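Local coordinates for protein cycloalternan-forming enzyme (PDB 5F7U) that is a multidomain protein of glycoside hydrolase family 31, pairing a TIM-barrel domain with several beta-rich domains and holding glycans at separate sites, at residues D14-T19 with M541-D546; G254-T259 with Y285-F290; T269-E274 with E557-Y562; M299-D304 with F321-D326. The protein carries 1 engineered substitution. One frame throughout, in Å; residues are numbered along the deposited sequence.

Contact 1: D14-T19 with M541-D546; sequences DDDLYT and MVWGRD
The indole of Trp-543 is wedged against the chain at Asp-14 and Asp-16, and this is the close-packed side of the contact. NE1 of Trp-543 donates a hydrogen bond to OD1 of Asp-16 at 2.8 Å, which uses its anti lone pair, with ring and carboxylate only 19° from coplanar. The backbone O of Asp-14 sits in plane at the rim of the same indole, 3.1 Å from CD1 of Trp-543, and also accepts from Gly-544 N at 2.9 Å, a donor lying well above that carbonyl's plane. The rotation of Asp-16 is probably restrained by its other oxygen, OD2, which accepts from Tyr-18 N, an Asx turn, and from Thr-19 N. A loop of the Lmo2446-like N-terminal region is thereby fastened to the loop that follows strand 534-536 of the TIM barrel; Arg-559, from helix 555-577, makes a cation-pi contact with the indole. The Asp-15 side is wetter and more open. NE of Arg-545 meets OD1 of Asp-15 at 2.9 Å in a salt bridge whose N-H...O is nearly straight, but from above the carboxylate plane, the two flat groups standing 77° apart. CG of Arg-545 meanwhile lies 3.3 Å from CG of Asp-15. Only one guanidinium nitrogen grips this carboxylate directly; NH2 of Arg-545 reaches OD1 of Asp-15 through a water and also pairs with Asp-29.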
# COMPACT_ATOMS: atom_id res chain seq x y z
N ASP A 14 -22.69 7.96 -20.32
CA ASP A 14 -21.84 8.53 -19.27
C ASP A 14 -20.37 8.17 -19.47
O ASP A 14 -19.54 8.47 -18.60
CB ASP A 14 -22.33 8.06 -17.90
CG ASP A 14 -23.69 8.62 -17.55
OD1 ASP A 14 -23.94 9.82 -17.80
OD2 ASP A 14 -24.52 7.87 -17.00
N ASP A 15 -20.05 7.53 -20.60
CA ASP A 15 -18.70 7.04 -20.89
C ASP A 15 -18.18 6.05 -19.82
O ASP A 15 -16.98 5.95 -19.56
CB ASP A 15 -17.72 8.22 -21.04
CG ASP A 15 -16.47 7.87 -21.83
OD1 ASP A 15 -16.57 7.17 -22.83
OD2 ASP A 15 -15.40 8.31 -21.39
N ASP A 16 -19.10 5.31 -19.21
CA ASP A 16 -18.71 4.37 -18.16
C ASP A 16 -17.91 3.22 -18.80
O ASP A 16 -18.27 2.75 -19.89
CB ASP A 16 -19.95 3.86 -17.43
CG ASP A 16 -19.60 3.12 -16.16
OD1 ASP A 16 -19.43 3.74 -15.09
OD2 ASP A 16 -19.48 1.89 -16.23
N LEU A 17 -16.83 2.80 -18.14
CA LEU A 17 -16.03 1.68 -18.68
C LEU A 17 -16.80 0.36 -18.66
O LEU A 17 -16.60 -0.49 -19.52
CB LEU A 17 -14.72 1.48 -17.90
CG LEU A 17 -13.68 0.49 -18.44
CD1 LEU A 17 -13.22 0.88 -19.84
CD2 LEU A 17 -12.51 0.36 -17.48
N TYR A 18 -17.65 0.19 -17.65
CA TYR A 18 -18.18 -1.14 -17.33
C TYR A 18 -19.58 -1.36 -17.85
O TYR A 18 -20.00 -2.51 -18.04
CB TYR A 18 -18.14 -1.36 -15.81
CG TYR A 18 -16.73 -1.30 -15.24
CD1 TYR A 18 -15.74 -2.21 -15.65
CD2 TYR A 18 -16.39 -0.34 -14.27
CE1 TYR A 18 -14.45 -2.15 -15.13
CE2 TYR A 18 -15.11 -0.29 -13.73
CZ TYR A 18 -14.14 -1.18 -14.17
OH TYR A 18 -12.89 -1.13 -13.66
N THR A 19 -20.31 -0.27 -18.07
CA THR A 19 -21.73 -0.35 -18.48
C THR A 19 -22.03 0.62 -19.61
O THR A 19 -21.24 1.52 -19.91
CB THR A 19 -22.73 -0.06 -17.33
OG1 THR A 19 -22.63 1.30 -16.91
CG2 THR A 19 -22.51 -0.97 -16.12
N MET A 541 -16.23 10.32 -9.39
CA MET A 541 -17.52 10.89 -9.72
C MET A 541 -17.54 11.63 -11.06
O MET A 541 -18.55 12.22 -11.40
CB MET A 541 -17.95 11.84 -8.59
CG MET A 541 -18.26 11.11 -7.30
SD MET A 541 -18.07 12.22 -5.90
CE MET A 541 -18.86 11.21 -4.64
N VAL A 542 -16.44 11.58 -11.80
CA VAL A 542 -16.37 12.24 -13.12
C VAL A 542 -16.76 11.26 -14.22
O VAL A 542 -16.01 10.33 -14.54
CB VAL A 542 -14.96 12.83 -13.40
CG1 VAL A 542 -14.87 13.36 -14.83
CG2 VAL A 542 -14.63 13.93 -12.41
N TRP A 543 -17.92 11.50 -14.81
CA TRP A 543 -18.36 10.78 -16.01
C TRP A 543 -18.58 11.77 -17.15
O TRP A 543 -18.60 12.99 -16.94
CB TRP A 543 -19.66 10.03 -15.71
CG TRP A 543 -19.48 8.69 -15.02
CD1 TRP A 543 -19.22 7.49 -15.63
CD2 TRP A 543 -19.60 8.41 -13.62
NE1 TRP A 543 -19.15 6.48 -14.69
CE2 TRP A 543 -19.39 7.02 -13.45
CE3 TRP A 543 -19.85 9.20 -12.49
CZ2 TRP A 543 -19.43 6.40 -12.20
CZ3 TRP A 543 -19.90 8.60 -11.26
CH2 TRP A 543 -19.69 7.20 -11.12
N GLY A 544 -18.78 11.23 -18.35
CA GLY A 544 -19.20 12.01 -19.51
C GLY A 544 -17.98 12.47 -20.28
O GLY A 544 -17.07 13.07 -19.70
N ARG A 545 -17.96 12.22 -21.58
CA ARG A 545 -16.82 12.64 -22.40
C ARG A 545 -16.70 14.14 -22.57
O ARG A 545 -15.60 14.68 -22.67
CB ARG A 545 -16.94 12.03 -23.76
CG ARG A 545 -16.63 10.58 -23.70
CD ARG A 545 -15.74 10.28 -24.87
NE ARG A 545 -15.56 8.86 -24.94
CZ ARG A 545 -15.09 8.22 -25.99
NH1 ARG A 545 -14.77 8.90 -27.09
NH2 ARG A 545 -14.98 6.90 -25.96
N ASP A 546 -17.84 14.82 -22.59
CA ASP A 546 -17.84 16.25 -22.88
C ASP A 546 -17.72 17.11 -21.62
O ASP A 546 -17.67 18.36 -21.70
CB ASP A 546 -19.08 16.59 -23.70
CG ASP A 546 -19.03 15.99 -25.10
OD1 ASP A 546 -18.25 16.52 -25.93
OD2 ASP A 546 -19.75 15.00 -25.39
O HOH W 1 -15.40 4.85 -23.77
O HOH W 2 -15.19 10.50 -19.97

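Contact 2: G254-T259 with Y285-F290; sequences GERYDT and YLAVPF
Gly-254 takes backbone angles that suit glycine alone (phi 91°, psi -145°) just where it lies closest to the strand around Ala-287 and Val-288. It faces Ala-287 as a non-hydrogen-bonded antiparallel pair. With no side chain between, CA of Gly-254 comes to 3.6 Å from the O of Leu-286, and its N to 3.6 Å from CB of Val-288. One residue on, Glu-255 N gives an almost straight bond, 2.9 Å long, to the same O of Leu-286. The two side chains cross at about a right angle: Glu-255 runs out extended, OE1 passing 3.7 Å from CB of Leu-286, while OE2 goes to Trp-628 NE1 of the TIM barrel. Arg-256 folds back at its second torsion (chi2 -69°), which puts NH2 3.8 Å from CB of Ala-287; NE and NH2 are held by the carbonyls of Phe-253 and Glu-268. A water adds a link, donating to Val-288 O and accepting weakly from Arg-256 NH2. Tyr-257 ends with OH in the plane of the Tyr-285 ring, at its edge, 3.3 Å from CD2 of Tyr-285. That hydroxyl bonds to Ser-600 O, and the hydroxyl of Tyr-285 to Gln-278 and Asp-602. Since a single direct hydrogen bond joins the segments, the buried polar ends rely largely on residues around them, and OH of Tyr-257 probably gains a little from facing the weakly positive C-H edge of Tyr-285.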
# COMPACT_ATOMS: atom_id res chain seq x y z
N GLY A 254 -1.43 0.31 -8.81
CA GLY A 254 -2.32 0.94 -7.83
C GLY A 254 -2.72 -0.04 -6.74
O GLY A 254 -1.90 -0.86 -6.31
N GLU A 255 -3.95 0.09 -6.27
CA GLU A 255 -4.45 -0.72 -5.17
C GLU A 255 -5.36 -1.80 -5.78
O GLU A 255 -6.37 -1.48 -6.43
CB GLU A 255 -5.21 0.19 -4.21
CG GLU A 255 -5.80 -0.55 -3.02
CD GLU A 255 -6.56 0.39 -2.10
OE1 GLU A 255 -7.20 1.32 -2.65
OE2 GLU A 255 -6.48 0.21 -0.87
N ARG A 256 -4.96 -3.06 -5.64
CA ARG A 256 -5.65 -4.16 -6.32
C ARG A 256 -6.07 -5.20 -5.29
O ARG A 256 -5.30 -5.54 -4.39
CB ARG A 256 -4.74 -4.78 -7.40
CG ARG A 256 -4.29 -3.78 -8.48
CD ARG A 256 -5.48 -3.37 -9.34
NE ARG A 256 -5.21 -2.22 -10.19
CZ ARG A 256 -6.05 -1.77 -11.11
NH1 ARG A 256 -7.20 -2.40 -11.34
NH2 ARG A 256 -5.72 -0.70 -11.82
N TYR A 257 -7.30 -5.71 -5.44
CA TYR A 257 -7.94 -6.53 -4.40
C TYR A 257 -7.98 -8.01 -4.75
O TYR A 257 -8.27 -8.86 -3.88
CB TYR A 257 -9.38 -6.02 -4.18
CG TYR A 257 -9.46 -4.63 -3.60
CD1 TYR A 257 -9.22 -3.49 -4.40
CD2 TYR A 257 -9.80 -4.43 -2.26
CE1 TYR A 257 -9.30 -2.19 -3.88
CE2 TYR A 257 -9.89 -3.14 -1.71
CZ TYR A 257 -9.64 -2.03 -2.54
OH TYR A 257 -9.73 -0.77 -2.03
N ASP A 258 -7.75 -8.31 -6.04
CA ASP A 258 -7.90 -9.65 -6.56
C ASP A 258 -6.66 -10.53 -6.42
O ASP A 258 -6.77 -11.71 -6.07
CB ASP A 258 -8.43 -9.63 -8.02
CG ASP A 258 -7.59 -8.77 -8.99
OD1 ASP A 258 -6.69 -8.00 -8.59
OD2 ASP A 258 -7.86 -8.89 -10.22
N THR A 259 -5.50 -9.94 -6.70
CA THR A 259 -4.23 -10.64 -6.70
C THR A 259 -3.10 -9.61 -6.57
O THR A 259 -3.27 -8.47 -6.96
CB THR A 259 -4.03 -11.49 -7.97
OG1 THR A 259 -2.78 -12.19 -7.88
CG2 THR A 259 -4.11 -10.63 -9.25
N TYR A 285 -10.64 1.84 -6.27
CA TYR A 285 -10.76 3.27 -6.07
C TYR A 285 -9.48 4.00 -6.46
O TYR A 285 -9.50 5.21 -6.64
CB TYR A 285 -10.96 3.57 -4.59
CG TYR A 285 -12.03 2.78 -3.88
CD1 TYR A 285 -13.36 3.21 -3.89
CD2 TYR A 285 -11.68 1.63 -3.12
CE1 TYR A 285 -14.34 2.52 -3.19
CE2 TYR A 285 -12.66 0.93 -2.42
CZ TYR A 285 -13.98 1.38 -2.47
OH TYR A 285 -14.91 0.69 -1.78
N LEU A 286 -8.37 3.27 -6.52
CA LEU A 286 -7.05 3.91 -6.60
C LEU A 286 -6.26 3.14 -7.64
O LEU A 286 -5.76 2.05 -7.38
CB LEU A 286 -6.39 3.90 -5.21
CG LEU A 286 -5.27 4.92 -4.93
CD1 LEU A 286 -4.84 4.76 -3.47
CD2 LEU A 286 -4.08 4.72 -5.86
N ALA A 287 -6.18 3.72 -8.84
CA ALA A 287 -5.63 3.03 -10.02
C ALA A 287 -4.45 3.83 -10.52
O ALA A 287 -4.56 5.03 -10.74
CB ALA A 287 -6.68 2.94 -11.12
N VAL A 288 -3.33 3.15 -10.73
CA VAL A 288 -2.06 3.83 -11.06
C VAL A 288 -1.44 3.09 -12.23
O VAL A 288 -1.29 1.88 -12.15
CB VAL A 288 -1.09 3.79 -9.85
CG1 VAL A 288 0.24 4.43 -10.23
CG2 VAL A 288 -1.71 4.46 -8.61
N PRO A 289 -1.07 3.78 -13.32
CA PRO A 289 -0.50 3.07 -14.48
C PRO A 289 1.02 2.84 -14.32
O PRO A 289 1.81 3.30 -15.14
CB PRO A 289 -0.81 4.03 -15.65
CG PRO A 289 -0.71 5.40 -14.99
CD PRO A 289 -1.23 5.23 -13.58
N PHE A 290 1.39 2.14 -13.25
CA PHE A 290 2.76 1.85 -12.91
C PHE A 290 2.78 0.43 -12.39
O PHE A 290 1.98 0.07 -11.53
CB PHE A 290 3.24 2.80 -11.80
CG PHE A 290 4.58 2.43 -11.18
CD1 PHE A 290 5.74 2.25 -11.95
CD2 PHE A 290 4.68 2.33 -9.79
CE1 PHE A 290 6.97 1.94 -11.35
CE2 PHE A 290 5.91 2.02 -9.18
CZ PHE A 290 7.05 1.83 -9.96
O HOH W 3 -3.41 0.32 -13.48

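Contact 3: T269-E274 with E557-Y562; sequences TYVYNE and EMRNRY. With GLC (alpha-D-glucopyranose), chain F.
Thr-269 begins the contact with its carbonyl: the O of Thr-269 accepts from ND2 of Asn-560 at 3.0 Å, the donor standing well above the carbonyl plane. At Tyr-270 the guanidinium of Arg-559 stacks flat on one face of the ring, planes 22° apart, with NE of Arg-559 3.4 Å from CZ of Tyr-270 and displaced toward the rim. The phenol OH bonds to Leu-17 N. Val-271 is clasped from both ends of its backbone. Its N gives a straight bond of 3.0 Å to OD1 of Asn-560, so that one amide spans Thr-269 and Val-271, while its O accepts two hydrogen bonds from Arg-559, side-on, at 2.8 Å from NH2 and 3.0 Å from NE. The arginine manages this by running extended from CG to NE and then turning its flat end broadside (chi4 92°); the remaining nitrogen, NH1, goes to Val-542 O. Tyr-272 brings CD1 to 3.6 Å from NH2 of Arg-559. At Asn-273 the backbone N and NH2 of Arg-559 share a water. Helix 555-577 of the TIM barrel thus holds a loop from the galactose mutarotase-like domain, whose Asn-273 is part of the glycan pocket, where Arg-586 and Glu-663 hydrogen-bond an alpha-D-glucopyranose.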
# COMPACT_ATOMS: atom_id res chain seq x y z
N THR A 269 -6.72 0.77 -15.76
CA THR A 269 -6.35 1.94 -14.99
C THR A 269 -7.56 2.88 -15.01
O THR A 269 -7.72 3.72 -15.89
CB THR A 269 -5.10 2.64 -15.56
OG1 THR A 269 -4.09 1.65 -15.83
CG2 THR A 269 -4.55 3.65 -14.53
N TYR A 270 -8.43 2.69 -14.03
CA TYR A 270 -9.73 3.35 -14.05
C TYR A 270 -10.24 3.39 -12.62
O TYR A 270 -10.55 2.34 -12.04
CB TYR A 270 -10.70 2.51 -14.91
CG TYR A 270 -12.04 3.16 -15.18
CD1 TYR A 270 -12.16 4.17 -16.17
CD2 TYR A 270 -13.20 2.71 -14.52
CE1 TYR A 270 -13.40 4.74 -16.45
CE2 TYR A 270 -14.43 3.27 -14.81
CZ TYR A 270 -14.53 4.28 -15.76
OH TYR A 270 -15.77 4.81 -16.03
N VAL A 271 -10.36 4.58 -12.07
CA VAL A 271 -10.87 4.71 -10.70
C VAL A 271 -12.37 4.42 -10.69
O VAL A 271 -13.11 4.83 -11.60
CB VAL A 271 -10.57 6.09 -10.06
CG1 VAL A 271 -9.06 6.34 -10.00
CG2 VAL A 271 -11.31 7.24 -10.76
N TYR A 272 -12.82 3.71 -9.66
CA TYR A 272 -14.23 3.35 -9.58
C TYR A 272 -14.63 3.11 -8.14
O TYR A 272 -13.83 2.59 -7.36
CB TYR A 272 -14.52 2.12 -10.46
CG TYR A 272 -15.98 1.92 -10.75
CD1 TYR A 272 -16.60 2.58 -11.83
CD2 TYR A 272 -16.74 1.08 -9.97
CE1 TYR A 272 -17.96 2.38 -12.10
CE2 TYR A 272 -18.08 0.88 -10.20
CZ TYR A 272 -18.68 1.53 -11.26
OH TYR A 272 -20.03 1.27 -11.42
N ASN A 273 -15.84 3.53 -7.80
CA ASN A 273 -16.40 3.25 -6.47
C ASN A 273 -17.20 1.94 -6.50
O ASN A 273 -18.40 1.94 -6.84
CB ASN A 273 -17.25 4.45 -5.97
CG ASN A 273 -18.00 4.13 -4.68
OD1 ASN A 273 -17.65 3.20 -3.98
ND2 ASN A 273 -19.06 4.89 -4.38
N GLU A 274 -16.53 0.82 -6.16
CA GLU A 274 -17.16 -0.51 -6.15
C GLU A 274 -17.31 -0.98 -4.71
O GLU A 274 -16.32 -1.22 -4.03
CB GLU A 274 -16.34 -1.55 -6.95
CG GLU A 274 -17.02 -2.94 -7.05
CD GLU A 274 -18.32 -2.90 -7.85
OE1 GLU A 274 -18.52 -1.97 -8.66
OE2 GLU A 274 -19.18 -3.79 -7.65
N GLU A 557 -9.76 12.42 -19.71
CA GLU A 557 -8.46 12.70 -19.13
C GLU A 557 -8.57 12.92 -17.63
O GLU A 557 -7.66 12.58 -16.86
CB GLU A 557 -7.85 13.94 -19.79
CG GLU A 557 -6.34 14.00 -19.56
CD GLU A 557 -5.64 15.01 -20.43
OE1 GLU A 557 -6.30 15.78 -21.15
OE2 GLU A 557 -4.39 15.02 -20.38
N MET A 558 -9.69 13.49 -17.20
CA MET A 558 -9.83 13.94 -15.83
C MET A 558 -10.40 12.93 -14.86
O MET A 558 -10.20 13.10 -13.65
CB MET A 558 -10.64 15.23 -15.76
CG MET A 558 -9.82 16.48 -16.07
SD MET A 558 -8.47 16.78 -14.90
CE MET A 558 -9.34 16.93 -13.33
N ARG A 559 -11.08 11.89 -15.35
CA ARG A 559 -11.68 10.93 -14.40
C ARG A 559 -10.67 10.41 -13.35
O ARG A 559 -10.96 10.48 -12.14
CB ARG A 559 -12.39 9.76 -15.08
CG ARG A 559 -12.95 8.83 -14.00
CD ARG A 559 -13.82 7.75 -14.56
NE ARG A 559 -14.25 6.83 -13.50
CZ ARG A 559 -15.36 6.93 -12.79
NH1 ARG A 559 -16.22 7.96 -12.95
NH2 ARG A 559 -15.61 5.99 -11.87
N ASN A 560 -9.51 9.91 -13.79
CA ASN A 560 -8.55 9.34 -12.83
C ASN A 560 -7.86 10.42 -11.99
O ASN A 560 -7.50 10.18 -10.83
CB ASN A 560 -7.50 8.48 -13.54
CG ASN A 560 -8.09 7.20 -14.13
OD1 ASN A 560 -9.21 6.79 -13.79
ND2 ASN A 560 -7.33 6.54 -15.00
N ARG A 561 -7.68 11.59 -12.59
CA ARG A 561 -6.97 12.71 -11.96
C ARG A 561 -7.80 13.43 -10.90
O ARG A 561 -7.26 13.87 -9.87
CB ARG A 561 -6.49 13.70 -13.04
CG ARG A 561 -5.77 14.97 -12.54
CD ARG A 561 -4.63 14.70 -11.56
NE ARG A 561 -3.65 13.76 -12.10
CZ ARG A 561 -2.71 13.15 -11.37
NH1 ARG A 561 -2.62 13.37 -10.06
NH2 ARG A 561 -1.87 12.32 -11.97
N TYR A 562 -9.09 13.59 -11.17
CA TYR A 562 -9.98 14.34 -10.28
C TYR A 562 -9.85 13.99 -8.79
O TYR A 562 -9.68 14.92 -7.97
CB TYR A 562 -11.44 14.21 -10.74
CG TYR A 562 -12.36 15.07 -9.90
CD1 TYR A 562 -12.56 16.42 -10.22
CD2 TYR A 562 -13.03 14.54 -8.79
CE1 TYR A 562 -13.38 17.22 -9.43
CE2 TYR A 562 -13.86 15.33 -7.99
CZ TYR A 562 -14.04 16.66 -8.32
OH TYR A 562 -14.86 17.45 -7.54
C1 GLC F . -22.43 3.69 -0.66
C2 GLC F . -21.38 4.69 -1.17
C3 GLC F . -20.08 4.60 -0.37
C4 GLC F . -20.34 4.85 1.12
C5 GLC F . -21.42 3.84 1.58
C6 GLC F . -21.86 4.03 3.02
O1 GLC F . -22.06 2.35 -1.00
O2 GLC F . -21.12 4.41 -2.55
O3 GLC F . -19.13 5.52 -0.91
O4 GLC F . -19.15 4.64 1.92
O5 GLC F . -22.61 3.81 0.76
O6 GLC F . -21.25 2.95 3.71
O HOH W 4 -17.33 5.28 -9.57

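Contact 4: M299-D304 with F321-D326; sequences MYVNSD and FVLDND
Val-301 is the bump around which this contact is shaped, a branched knob that fits the hollow between the face of the Phe-321 ring and the fork of Leu-323. One branch, CG2, drops almost onto the middle of the Phe-321 ring, 3.8 Å from its centroid and 11° off the normal, a CH-pi contact. The other branch, CG1, slides past Leu-323 and rests 3.9 Å from its CD2. On one flank, Met-299 reaches across at a right angle to the phenylalanine: its extended chain carries SD to the edge of the Phe-321 ring, 5.1 Å from the centroid, a Met-aromatic contact, and the bend beyond it only turns the methyl CE. Phe-321 presents its face to the valine with the ring tucked between its own N and carbonyl carbon (chi1 64°), and Tyr-335 meets it edge-to-face. On the other flank Ser-303 sits against both methyls of the Leu-323 fork, its CB 3.7 Å from CD1 of Leu-323. CB and OG of Ser-303 both touch that fork, while OG is also hydrogen-bonded with Phe-305 N. The inverse gamma turn centred on Asn-302 carries the chain from Val-301 to this second bump. Phe-242, Phe-309 and Leu-333 add to the apolar surroundings. The strand axes run 10.2 Å apart and 21° from parallel, too far for backbone pairing: this is the face-to-face packing of two beta layers, as in the beta-sandwich of the family 31 galactose mutarotase-like domain.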
# COMPACT_ATOMS: atom_id res chain seq x y z
N MET A 299 7.61 -0.00 -15.04
CA MET A 299 7.14 0.71 -16.24
C MET A 299 6.04 1.64 -15.80
O MET A 299 5.12 1.21 -15.13
CB MET A 299 6.58 -0.26 -17.29
CG MET A 299 6.11 0.43 -18.58
SD MET A 299 5.69 -0.73 -19.91
CE MET A 299 7.31 -1.36 -20.34
N TYR A 300 6.16 2.90 -16.19
CA TYR A 300 5.18 3.93 -15.84
C TYR A 300 4.69 4.59 -17.12
O TYR A 300 5.49 5.16 -17.85
CB TYR A 300 5.79 4.96 -14.88
CG TYR A 300 4.89 6.17 -14.63
CD1 TYR A 300 3.55 6.00 -14.26
CD2 TYR A 300 5.38 7.48 -14.80
CE1 TYR A 300 2.72 7.09 -14.04
CE2 TYR A 300 4.56 8.58 -14.57
CZ TYR A 300 3.24 8.37 -14.20
OH TYR A 300 2.41 9.45 -13.97
N VAL A 301 3.39 4.51 -17.38
CA VAL A 301 2.81 5.19 -18.55
C VAL A 301 2.28 6.51 -18.02
O VAL A 301 1.34 6.53 -17.22
CB VAL A 301 1.72 4.35 -19.26
CG1 VAL A 301 1.07 5.12 -20.43
CG2 VAL A 301 2.32 3.06 -19.80
N ASN A 302 2.92 7.60 -18.45
CA ASN A 302 2.66 8.93 -17.93
C ASN A 302 1.48 9.58 -18.62
O ASN A 302 1.64 10.31 -19.60
CB ASN A 302 3.92 9.81 -18.06
CG ASN A 302 3.72 11.21 -17.48
OD1 ASN A 302 2.86 11.42 -16.62
ND2 ASN A 302 4.49 12.17 -17.97
N SER A 303 0.28 9.24 -18.15
CA SER A 303 -0.96 9.83 -18.66
C SER A 303 -2.07 9.56 -17.68
O SER A 303 -2.12 8.50 -17.07
CB SER A 303 -1.36 9.15 -19.98
OG SER A 303 -2.54 9.76 -20.50
N ASP A 304 -2.99 10.52 -17.57
CA ASP A 304 -4.17 10.34 -16.75
C ASP A 304 -5.32 9.67 -17.50
O ASP A 304 -6.31 9.30 -16.87
CB ASP A 304 -4.63 11.69 -16.17
CG ASP A 304 -3.66 12.22 -15.12
OD1 ASP A 304 -3.00 11.39 -14.46
OD2 ASP A 304 -3.58 13.46 -14.97
N PHE A 321 0.38 -2.46 -23.26
CA PHE A 321 -0.52 -1.43 -22.76
C PHE A 321 -1.26 -0.80 -23.91
O PHE A 321 -0.74 -0.69 -25.01
CB PHE A 321 0.17 -0.39 -21.86
CG PHE A 321 1.23 0.44 -22.53
CD1 PHE A 321 0.88 1.50 -23.39
CD2 PHE A 321 2.58 0.21 -22.27
CE1 PHE A 321 1.87 2.27 -23.99
CE2 PHE A 321 3.58 0.99 -22.86
CZ PHE A 321 3.22 2.01 -23.73
N VAL A 322 -2.51 -0.44 -23.65
CA VAL A 322 -3.32 0.27 -24.63
C VAL A 322 -3.80 1.50 -23.89
O VAL A 322 -4.50 1.39 -22.87
CB VAL A 322 -4.51 -0.57 -25.14
CG1 VAL A 322 -5.30 0.23 -26.19
CG2 VAL A 322 -4.02 -1.85 -25.77
N LEU A 323 -3.39 2.66 -24.37
CA LEU A 323 -3.65 3.93 -23.69
C LEU A 323 -4.62 4.75 -24.51
O LEU A 323 -4.40 4.95 -25.71
CB LEU A 323 -2.33 4.72 -23.52
CG LEU A 323 -2.46 6.15 -22.96
CD1 LEU A 323 -2.97 6.21 -21.53
CD2 LEU A 323 -1.13 6.89 -23.06
N ASP A 324 -5.69 5.22 -23.87
CA ASP A 324 -6.68 6.07 -24.53
C ASP A 324 -6.17 7.50 -24.72
O ASP A 324 -5.23 7.95 -24.05
CB ASP A 324 -8.00 6.10 -23.73
CG ASP A 324 -8.68 4.72 -23.67
OD1 ASP A 324 -8.29 3.77 -24.39
OD2 ASP A 324 -9.65 4.60 -22.90
N ASN A 325 -6.78 8.20 -25.67
CA ASN A 325 -6.50 9.61 -25.90
C ASN A 325 -7.81 10.29 -26.28
O ASN A 325 -8.75 9.61 -26.68
CB ASN A 325 -5.50 9.75 -27.04
CG ASN A 325 -4.92 11.15 -27.14
OD1 ASN A 325 -4.52 11.73 -26.13
ND2 ASN A 325 -4.89 11.70 -28.35
N ASP A 326 -7.89 11.61 -26.14
CA ASP A 326 -9.11 12.34 -26.46
C ASP A 326 -9.23 12.71 -27.93
O ASP A 326 -10.15 13.43 -28.31
CB ASP A 326 -9.21 13.60 -25.58
CG ASP A 326 -8.07 14.57 -25.82
OD1 ASP A 326 -7.06 14.24 -26.49
OD2 ASP A 326 -8.16 15.71 -25.32

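In the fold
From the N terminus, the loop at 14-19 waits more than five hundred residues for its partner at 541-546, so contact 1 closes the longest loop, with contacts 2 and 4 nested inside it. Contact 2 opens at 254-259 and closes at 285-290, but 269-274 leaves in between, so contacts 2 and 3 cross; contact 3 also crosses contact 1. Contact 4 follows contact 2 in series and nests within contact 3. Neighbouring strands 287-293 and 297-301 join contacts 2 and 4, while the Arg-561 to Asp-304 salt bridge joins 3 and 4. Contact 1 ties the N-terminal region, and contact 3 the beta-sandwich domain, to the TIM barrel; contacts 2 and 4 are made within the beta-rich part.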